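Local structure of putative hyaluronoglucosaminidase (Clostridium perfringens, 6PWI) at residues Lys580-Val583 / Leu584-Glu588; Leu140-Asn143 / Thr144-Phe148; Lys349-Gly352 / Thr353-Glu356. The protein probably hydrolyses N-acetylhexosaminides as a secreted family 84 glycoside hydrolase, of which this chain holds the N-terminal domain, the catalytic barrel and a following helical region. One frame throughout, in Å; residues are numbered along the deposited sequence.

Contact 1: Lys580-Val583 / Leu584-Glu588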
ATOM      1  N   LYS A 580      13.226  14.237 -42.236  1.00 33.81           N
ATOM      2  CA  LYS A 580      12.315  15.072 -41.467  1.00 34.85           C
ATOM      3  C   LYS A 580      11.814  14.326 -40.227  1.00 32.82           C
ATOM      4  O   LYS A 580      11.665  14.922 -39.163  1.00 31.62           O
ATOM      5  CB  LYS A 580      11.138  15.533 -42.334  1.00 38.18           C
ATOM      6  CG  LYS A 580      11.449  16.581 -43.397  1.00 41.37           C
ATOM      7  CD  LYS A 580      10.202  17.074 -44.117  1.00 45.68           C
ATOM      8  CE  LYS A 580      10.369  17.246 -45.616  1.00 50.60           C
ATOM      9  NZ  LYS A 580      11.194  18.429 -45.966  1.00 52.08           N
ATOM     10  N   TYR A 581      11.550  13.023 -40.380  1.00 31.05           N
ATOM     11  CA  TYR A 581      11.114  12.181 -39.278  1.00 28.19           C
ATOM     12  C   TYR A 581      12.225  12.072 -38.239  1.00 27.46           C
ATOM     13  O   TYR A 581      11.961  12.146 -37.040  1.00 27.65           O
ATOM     14  CB  TYR A 581      10.708  10.794 -39.777  1.00 27.08           C
ATOM     15  CG  TYR A 581       9.300  10.690 -40.301  1.00 27.58           C
ATOM     16  CD1 TYR A 581       8.226  11.149 -39.553  1.00 27.67           C
ATOM     17  CD2 TYR A 581       9.036  10.116 -41.537  1.00 27.76           C
ATOM     18  CE1 TYR A 581       6.926  11.060 -40.028  1.00 28.41           C
ATOM     19  CE2 TYR A 581       7.742  10.018 -42.029  1.00 27.74           C
ATOM     20  CZ  TYR A 581       6.683  10.490 -41.267  1.00 28.53           C
ATOM     21  OH  TYR A 581       5.403  10.403 -41.732  1.00 28.56           O
ATOM     22  N   TYR A 582      13.462  11.877 -38.714  1.00 25.47           N
ATOM     23  CA  TYR A 582      14.614  11.770 -37.834  1.00 24.61           C
ATOM     24  C   TYR A 582      14.713  13.028 -36.971  1.00 24.34           C
ATOM     25  O   TYR A 582      14.893  12.946 -35.761  1.00 25.14           O
ATOM     26  CB  TYR A 582      15.890  11.543 -38.646  1.00 23.46           C
ATOM     27  CG  TYR A 582      17.103  11.183 -37.827  1.00 22.82           C
ATOM     28  CD1 TYR A 582      17.451   9.856 -37.614  1.00 22.76           C
ATOM     29  CD2 TYR A 582      17.915  12.166 -37.272  1.00 21.85           C
ATOM     30  CE1 TYR A 582      18.570   9.513 -36.869  1.00 22.07           C
ATOM     31  CE2 TYR A 582      19.031  11.840 -36.515  1.00 21.43           C
ATOM     32  CZ  TYR A 582      19.357  10.509 -36.311  1.00 21.54           C
ATOM     33  OH  TYR A 582      20.453  10.176 -35.572  1.00 21.09           O
ATOM     34  N   VAL A 583      14.564  14.188 -37.612  1.00 24.44           N
ATOM     35  CA  VAL A 583      14.629  15.471 -36.940  1.00 25.18           C
ATOM     36  C   VAL A 583      13.487  15.588 -35.927  1.00 26.90           C
ATOM     37  O   VAL A 583      13.722  16.000 -34.789  1.00 27.54           O
ATOM     38  CB  VAL A 583      14.663  16.629 -37.957  1.00 24.88           C
ATOM     39  CG1 VAL A 583      14.402  17.978 -37.303  1.00 24.28           C
ATOM     40  CG2 VAL A 583      15.992  16.649 -38.706  1.00 24.54           C
ATOM     41  N   LEU A 584      12.265  15.203 -36.330  1.00 27.22           N
ATOM     42  CA  LEU A 584      11.135  15.204 -35.414  1.00 27.86           C
ATOM     43  C   LEU A 584      11.456  14.314 -34.210  1.00 29.79           C
ATOM     44  O   LEU A 584      11.191  14.691 -33.070  1.00 31.42           O
ATOM     45  CB  LEU A 584       9.856  14.772 -36.143  1.00 27.28           C
ATOM     46  CG  LEU A 584       8.572  14.766 -35.305  1.00 28.67           C
ATOM     47  CD1 LEU A 584       8.353  16.087 -34.576  1.00 27.46           C
ATOM     48  CD2 LEU A 584       7.354  14.418 -36.151  1.00 28.72           C
ATOM     49  N   GLY A 585      12.088  13.162 -34.469  1.00 30.43           N
ATOM     50  CA  GLY A 585      12.485  12.223 -33.431  1.00 30.20           C
ATOM     51  C   GLY A 585      13.421  12.851 -32.405  1.00 31.12           C
ATOM     52  O   GLY A 585      13.259  12.628 -31.209  1.00 31.24           O
ATOM     53  N   GLU A 586      14.395  13.634 -32.883  1.00 32.44           N
ATOM     54  CA  GLU A 586      15.371  14.286 -32.023  1.00 33.09           C
ATOM     55  C   GLU A 586      14.701  15.342 -31.145  1.00 32.87           C
ATOM     56  O   GLU A 586      15.085  15.511 -29.991  1.00 33.74           O
ATOM     57  CB  GLU A 586      16.430  14.999 -32.860  1.00 34.14           C
ATOM     58  CG  GLU A 586      17.507  14.101 -33.431  1.00 35.82           C
ATOM     59  CD  GLU A 586      18.376  14.868 -34.416  1.00 36.89           C
ATOM     60  OE1 GLU A 586      17.875  15.193 -35.508  1.00 36.73           O
ATOM     61  OE2 GLU A 586      19.535  15.179 -34.075  1.00 37.74           O
ATOM     62  N   GLU A 587      13.727  16.070 -31.710  1.00 34.27           N
ATOM     63  CA  GLU A 587      13.088  17.187 -31.030  1.00 35.60           C
ATOM     64  C   GLU A 587      12.195  16.661 -29.913  1.00 33.21           C
ATOM     65  O   GLU A 587      12.131  17.259 -28.841  1.00 30.84           O
ATOM     66  CB  GLU A 587      12.292  18.071 -31.996  1.00 39.05           C
ATOM     67  CG  GLU A 587      13.163  18.886 -32.940  1.00 45.06           C
ATOM     68  CD  GLU A 587      12.459  19.537 -34.128  1.00 50.17           C
ATOM     69  OE1 GLU A 587      11.267  19.220 -34.376  1.00 50.80           O
ATOM     70  OE2 GLU A 587      13.106  20.366 -34.811  1.00 50.84           O
ATOM     71  N   GLU A 588      11.530  15.528 -30.173  1.00 32.57           N
ATOM     72  CA  GLU A 588      10.631  14.925 -29.202  1.00 32.53           C
ATOM     73  C   GLU A 588      11.421  14.349 -28.029  1.00 31.31           C
ATOM     74  O   GLU A 588      11.006  14.494 -26.882  1.00 31.72           O
ATOM     75  CB  GLU A 588       9.712  13.896 -29.855  1.00 33.49           C
ATOM     76  CG  GLU A 588       8.778  14.491 -30.890  1.00 37.98           C
ATOM     77  CD  GLU A 588       7.667  15.401 -30.384  1.00 44.09           C
ATOM     78  OE1 GLU A 588       7.715  15.833 -29.202  1.00 45.22           O
ATOM     79  OE2 GLU A 588       6.741  15.677 -31.182  1.00 48.12           O
TER
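Glu-586 folds back along the helix to lie against the ring of Tyr-582, one turn earlier. Its CG sits anti to the carbonyl carbon (chi1 -79°) and the chain runs on extended, which carries the carboxylate toward the preceding turn: OE1 of Glu-586 is 3.5 Å from Tyr-582 CD2, and CD of Glu-586 is 3.7 Å from Tyr-582 CE2. Ring and carboxylate planes are 60° apart, and the acid meets the ring obliquely along its CD2-CE2 side. The tyrosine is held from elsewhere, with its OH bonded to Ser-621 O and its ring set edge-to-face against Tyr-563 of helix 540-572.

The dense part of the contact is the backbone ladder of helix 575-591. Leu-584 N donates to Lys-580 O at 2.9 Å and Gly-585 N to Tyr-581 O at 2.8 Å. The next rung, from Glu-586 N to Tyr-582 O, measures 3.0 Å. Gly-585 is buried, and its carbonyl accepts from Ser-559 OG of helix 540-572; Tyr-581 packs on Asn-565 and Ser-566 of the same helix.

On the exposed side the fit is slack. Val-583 offers CG1 to Glu-587 OE2 at 3.7 Å and CG2 to Glu-586 OE1 at 4.0 Å, distances of plain contact, and in the crystal Tyr-582, Val-583 and Glu-586 also touch a neighbouring molecule.

No salt bridge or side-chain hydrogen bond links the two segments, so the exposed Glu-586 and Glu-587 probably stay charged and hydrated, while the main chain and the tyrosines that pack on neighbouring helices hold this helix in the helical region.

Contact 2: Leu140-Asn143 / Thr144-Phe148. With EDO (1,2-ethanediol), chain I.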
ATOM      1  N   LEU A 140     -19.761 -12.779  11.147  1.00 23.34           N
ATOM      2  CA  LEU A 140     -19.290 -13.056  12.490  1.00 24.16           C
ATOM      3  C   LEU A 140     -17.775 -12.891  12.498  1.00 25.08           C
ATOM      4  O   LEU A 140     -17.079 -13.587  11.761  1.00 25.89           O
ATOM      5  CB  LEU A 140     -19.694 -14.483  12.878  1.00 23.92           C
ATOM      6  CG  LEU A 140     -19.546 -14.829  14.359  1.00 23.85           C
ATOM      7  CD1 LEU A 140     -20.590 -14.103  15.192  1.00 23.28           C
ATOM      8  CD2 LEU A 140     -19.648 -16.327  14.583  1.00 23.14           C
ATOM      9  N   GLY A 141     -17.280 -11.952  13.312  1.00 24.46           N
ATOM     10  CA  GLY A 141     -15.847 -11.735  13.436  1.00 24.73           C
ATOM     11  C   GLY A 141     -15.350 -12.129  14.824  1.00 25.81           C
ATOM     12  O   GLY A 141     -16.152 -12.258  15.747  1.00 27.95           O
ATOM     13  N   LYS A 142     -14.032 -12.316  14.969  1.00 25.06           N
ATOM     14  CA  LYS A 142     -13.465 -12.636  16.272  1.00 23.91           C
ATOM     15  C   LYS A 142     -13.564 -11.415  17.181  1.00 24.18           C
ATOM     16  O   LYS A 142     -13.566 -11.550  18.402  1.00 25.28           O
ATOM     17  CB  LYS A 142     -12.026 -13.141  16.153  1.00 23.65           C
ATOM     18  CG  LYS A 142     -11.005 -12.129  15.651  1.00 24.31           C
ATOM     19  CD  LYS A 142      -9.600 -12.697  15.565  1.00 24.33           C
ATOM     20  CE  LYS A 142      -9.059 -13.190  16.891  1.00 23.69           C
ATOM     21  NZ  LYS A 142      -7.833 -14.000  16.711  1.00 23.75           N
ATOM     22  N   ASN A 143     -13.664 -10.234  16.562  1.00 23.19           N
ATOM     23  CA  ASN A 143     -13.882  -8.982  17.266  1.00 23.40           C
ATOM     24  C   ASN A 143     -14.502  -7.991  16.285  1.00 23.77           C
ATOM     25  O   ASN A 143     -14.747  -8.335  15.128  1.00 22.88           O
ATOM     26  CB  ASN A 143     -12.584  -8.455  17.882  1.00 23.16           C
ATOM     27  CG  ASN A 143     -11.446  -8.439  16.883  1.00 24.66           C
ATOM     28  OD1 ASN A 143     -11.598  -7.941  15.767  1.00 25.64           O
ATOM     29  ND2 ASN A 143     -10.311  -9.008  17.261  1.00 24.00           N
ATOM     30  N   THR A 144     -14.729  -6.756  16.754  1.00 23.80           N
ATOM     31  CA  THR A 144     -15.396  -5.741  15.953  1.00 24.59           C
ATOM     32  C   THR A 144     -14.562  -5.383  14.717  1.00 25.61           C
ATOM     33  O   THR A 144     -15.112  -5.233  13.622  1.00 25.52           O
ATOM     34  CB  THR A 144     -15.881  -4.565  16.816  1.00 24.27           C
ATOM     35  OG1 THR A 144     -16.863  -3.839  16.073  1.00 24.16           O
ATOM     36  CG2 THR A 144     -14.773  -3.648  17.286  1.00 23.30           C
ATOM     37  N   ASP A 145     -13.235  -5.265  14.897  1.00 25.23           N
ATOM     38  CA  ASP A 145     -12.316  -4.986  13.801  1.00 25.49           C
ATOM     39  C   ASP A 145     -12.498  -6.006  12.674  1.00 25.45           C
ATOM     40  O   ASP A 145     -12.576  -5.632  11.504  1.00 25.02           O
ATOM     41  CB  ASP A 145     -10.859  -4.950  14.275  1.00 25.96           C
ATOM     42  CG  ASP A 145     -10.492  -3.766  15.157  1.00 26.48           C
ATOM     43  OD1 ASP A 145     -11.229  -2.760  15.146  1.00 27.34           O
ATOM     44  OD2 ASP A 145      -9.459  -3.856  15.842  1.00 27.09           O
ATOM     45  N   SER A 146     -12.577  -7.295  13.037  1.00 25.05           N
ATOM     46  CA  SER A 146     -12.731  -8.373  12.070  1.00 24.09           C
ATOM     47  C   SER A 146     -14.117  -8.355  11.428  1.00 23.99           C
ATOM     48  O   SER A 146     -14.261  -8.700  10.254  1.00 23.92           O
ATOM     49  CB  SER A 146     -12.443  -9.696  12.701  1.00 23.99           C
ATOM     50  OG  SER A 146     -11.150  -9.686  13.284  1.00 25.68           O
ATOM     51  N   ALA A 147     -15.136  -7.954  12.198  1.00 23.10           N
ATOM     52  CA  ALA A 147     -16.466  -7.817  11.628  1.00 23.60           C
ATOM     53  C   ALA A 147     -16.424  -6.759  10.529  1.00 23.07           C
ATOM     54  O   ALA A 147     -16.989  -6.956   9.457  1.00 23.38           O
ATOM     55  CB  ALA A 147     -17.493  -7.496  12.692  1.00 22.88           C
ATOM     56  N   PHE A 148     -15.722  -5.656  10.815  1.00 22.75           N
ATOM     57  CA  PHE A 148     -15.488  -4.572   9.877  1.00 22.90           C
ATOM     58  C   PHE A 148     -14.891  -5.097   8.567  1.00 23.00           C
ATOM     59  O   PHE A 148     -15.413  -4.795   7.495  1.00 23.11           O
ATOM     60  CB  PHE A 148     -14.597  -3.512  10.525  1.00 22.76           C
ATOM     61  CG  PHE A 148     -14.420  -2.240   9.740  1.00 22.54           C
ATOM     62  CD1 PHE A 148     -15.157  -1.106  10.050  1.00 23.12           C
ATOM     63  CD2 PHE A 148     -13.490  -2.162   8.717  1.00 22.46           C
ATOM     64  CE1 PHE A 148     -14.979   0.074   9.341  1.00 23.37           C
ATOM     65  CE2 PHE A 148     -13.318  -0.985   8.004  1.00 23.27           C
ATOM     66  CZ  PHE A 148     -14.058   0.134   8.319  1.00 23.13           C
TER
HETATM   67  C1  EDO I 707      -4.631 -11.087  16.910  1.00 55.56           C
HETATM   68  O1  EDO I 707      -4.943 -12.453  16.735  1.00 54.92           O
HETATM   69  C2  EDO I 707      -5.446 -10.258  15.999  1.00 52.34           C
HETATM   70  O2  EDO I 707      -6.589 -10.960  15.548  1.00 45.22           O
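Asn-143 turns its side-chain carbonyl over the first turn of helix 144-158, where Ser-146 approaches OD1 with two donors from different directions. Ser-146 N donates to Asn-143 OD1 at 3.0 Å, nearly in line with the side-chain C=O (164° at the oxygen). The hydroxyl arrives instead from above the amide plane: Ser-146 OG donates to Asn-143 OD1 at 3.1 Å, with the donor 48° out of that plane. The first torsion of Asn-143 (chi1 50°) sets CG between its own N and carbonyl carbon, a rotation that returns OD1 over the helix start. Asn-143 is thus the N-cap residue, and its main-chain O accepts the first helical bond, from Ala-147 N at 3.0 Å.

The aliphatic part of Lys-142 passes alongside the hydroxyl of Ser-146, CG of Lys-142 being 3.4 Å from Ser-146 OG, and a bend at chi3 leads the ammonium away from the helix. There NZ bonds to Asn-124 O and Phe-122 O, and also to a 1,2-ethanediol, probably from the crystallisation liquor, with Lys-142 NZ 3.3 Å from its O1. CA of Gly-141 lies 4.0 Å from Ser-146 CB.

Thr-144 OG1 bonds to Asp-65 N and Thr-68 OG1, and Asp-145 forms a salt bridge with Lys-248. The contact joins strand 136-141 to helix 144-158 in the N-terminal domain, which matches glycosyl hydrolase family 20 domain 2. OD1 accepts from the N-H of Ser-146, which lies too early in the helix for a backbone carbonyl one turn back, and the second donor on OD1 probably helps fix the amide's rotation.

Contact 3: Lys349-Gly352 / Thr353-Glu356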
ATOM      1  N   LYS A 349      20.551  -8.579  20.423  1.00 30.72           N
ATOM      2  CA  LYS A 349      20.325  -9.470  21.550  1.00 30.96           C
ATOM      3  C   LYS A 349      19.681  -8.689  22.694  1.00 32.01           C
ATOM      4  O   LYS A 349      18.756  -9.188  23.336  1.00 32.93           O
ATOM      5  CB  LYS A 349      21.641 -10.137  21.958  1.00 33.34           C
ATOM      6  CG  LYS A 349      21.558 -11.225  23.021  1.00 35.59           C
ATOM      7  CD  LYS A 349      22.915 -11.853  23.260  1.00 38.87           C
ATOM      8  CE  LYS A 349      23.166 -12.287  24.689  1.00 41.44           C
ATOM      9  NZ  LYS A 349      22.689 -13.669  24.929  1.00 45.35           N
ATOM     10  N   THR A 350      20.151  -7.451  22.920  1.00 29.71           N
ATOM     11  CA  THR A 350      19.624  -6.633  24.002  1.00 29.53           C
ATOM     12  C   THR A 350      18.195  -6.176  23.711  1.00 29.61           C
ATOM     13  O   THR A 350      17.324  -6.274  24.580  1.00 28.96           O
ATOM     14  CB  THR A 350      20.516  -5.423  24.280  1.00 28.88           C
ATOM     15  OG1 THR A 350      21.779  -5.973  24.636  1.00 30.73           O
ATOM     16  CG2 THR A 350      20.003  -4.582  25.425  1.00 27.60           C
ATOM     17  N   ILE A 351      17.994  -5.645  22.497  1.00 28.46           N
ATOM     18  CA  ILE A 351      16.715  -5.174  21.989  1.00 28.36           C
ATOM     19  C   ILE A 351      15.669  -6.274  22.152  1.00 27.78           C
ATOM     20  O   ILE A 351      14.521  -6.001  22.481  1.00 26.39           O
ATOM     21  CB  ILE A 351      16.887  -4.699  20.528  1.00 29.95           C
ATOM     22  CG1 ILE A 351      17.571  -3.332  20.470  1.00 33.49           C
ATOM     23  CG2 ILE A 351      15.589  -4.692  19.742  1.00 30.40           C
ATOM     24  CD1 ILE A 351      17.114  -2.347  21.530  1.00 34.65           C
ATOM     25  N   GLY A 352      16.099  -7.524  21.966  1.00 27.69           N
ATOM     26  CA  GLY A 352      15.211  -8.671  22.060  1.00 28.69           C
ATOM     27  C   GLY A 352      14.761  -8.983  23.486  1.00 27.85           C
ATOM     28  O   GLY A 352      13.885  -9.823  23.677  1.00 27.21           O
ATOM     29  N   THR A 353      15.358  -8.315  24.481  1.00 27.78           N
ATOM     30  CA  THR A 353      14.957  -8.530  25.866  1.00 28.79           C
ATOM     31  C   THR A 353      13.858  -7.552  26.280  1.00 29.51           C
ATOM     32  O   THR A 353      13.378  -7.630  27.407  1.00 31.53           O
ATOM     33  CB  THR A 353      16.129  -8.473  26.857  1.00 27.72           C
ATOM     34  OG1 THR A 353      16.568  -7.119  26.960  1.00 28.56           O
ATOM     35  CG2 THR A 353      17.270  -9.394  26.487  1.00 26.82           C
ATOM     36  N   MET A 354      13.449  -6.644  25.383  1.00 28.79           N
ATOM     37  CA  MET A 354      12.331  -5.767  25.693  1.00 28.35           C
ATOM     38  C   MET A 354      11.026  -6.568  25.677  1.00 29.10           C
ATOM     39  O   MET A 354      11.008  -7.696  25.189  1.00 28.97           O
ATOM     40  CB  MET A 354      12.280  -4.552  24.763  1.00 28.47           C
ATOM     41  CG  MET A 354      11.840  -4.842  23.342  1.00 28.91           C
ATOM     42  SD  MET A 354      11.745  -3.307  22.374  1.00 28.56           S
ATOM     43  CE  MET A 354      13.435  -2.718  22.468  1.00 26.70           C
ATOM     44  N   PRO A 355       9.918  -6.066  26.281  1.00 29.74           N
ATOM     45  CA  PRO A 355       8.692  -6.853  26.430  1.00 30.38           C
ATOM     46  C   PRO A 355       8.277  -7.540  25.136  1.00 33.79           C
ATOM     47  O   PRO A 355       8.369  -6.948  24.065  1.00 37.30           O
ATOM     48  CB  PRO A 355       7.657  -5.798  26.824  1.00 28.24           C
ATOM     49  CG  PRO A 355       8.457  -4.798  27.606  1.00 28.43           C
ATOM     50  CD  PRO A 355       9.796  -4.738  26.904  1.00 29.32           C
ATOM     51  N   GLU A 356       7.793  -8.779  25.280  1.00 37.87           N
ATOM     52  CA  GLU A 356       7.474  -9.709  24.207  1.00 39.30           C
ATOM     53  C   GLU A 356       6.441  -9.148  23.229  1.00 36.23           C
ATOM     54  O   GLU A 356       6.363  -9.596  22.088  1.00 36.12           O
ATOM     55  CB  GLU A 356       6.880 -10.976  24.819  1.00 46.28           C
ATOM     56  CG  GLU A 356       7.878 -12.093  25.060  1.00 55.43           C
ATOM     57  CD  GLU A 356       7.177 -13.431  25.261  1.00 66.65           C
ATOM     58  OE1 GLU A 356       6.587 -13.636  26.350  1.00 67.00           O
ATOM     59  OE2 GLU A 356       7.184 -14.255  24.314  1.00 72.65           O
TER
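Thr-353 reaches back to the carbonyl of Thr-350 with both of its donors. Its hydroxyl OG1 lies 2.6 Å from Thr-350 O, in the carbonyl plane and at 150° to the C=O bond. Its backbone N, at 2.8 Å from the same Thr-350 O, comes instead from above that plane, tilted 56° out of it, so the two donors use different regions of one oxygen. With chi1 at 71°, OG1 stands between the backbone N and the carbonyl carbon of Thr-353, on the side that faces this oxygen, and the methyl CG2 of Thr-353 is left resting 3.5 Å from Lys-349 O.

Met-354 N donates to Ile-351 O at 3.2 Å, closing a type I beta turn from Ile-351 to Met-354. Thr-350 O takes its N-H from the residue three on, while Met-354 N is 4.0 Å from Thr-350 O: the chain of helix 346-351 departs from alpha-helical bonding here. Ile-351 and Met-354 lie side by side and point the same way, Ile-351 CD1 being 3.8 Å from Met-354 CE, the methyl brought round by the bend at chi3.

The turn lies between strands 328-330 and 359-362, the fifth and sixth of the (beta/alpha)8, or TIM, barrel that forms the catalytic domain of this family 84 enzyme. Phe-329 of the fifth strand receives both Ile-351 and Met-354, which makes the pair the buried face of the turn.

Farther out, Thr-350 packs on Ala-304, Asn-305 and Val-308 of helix 304-321, its own hydroxyl bonded to Glu-346 O. On the loop the guanidinium of Arg-385 gathers three carbonyls, bonding through NH2 to Gly-352 O and Met-354 O and through NH1 to Pro-355 O.

How the contacts relate
None of the three contacts touches another. Contact 1 is a surface contact in the helical region and stays within a single helix; its centre is about 61 Å from that of contact 2 and 63 Å from that of contact 3. Contacts 2 and 3 are partly buried and closer, about 16 Å between nearest atoms, but belong to the N-terminal domain and the barrel respectively. Both give one oxygen an N-H and a hydroxyl: in contact 2 an amide oxygen at a helix start, in contact 3 a main-chain carbonyl near the last turn of a helix. Contact 1 relies on main-chain bonds, and contact 3 alone pairs two buried apolar side chains.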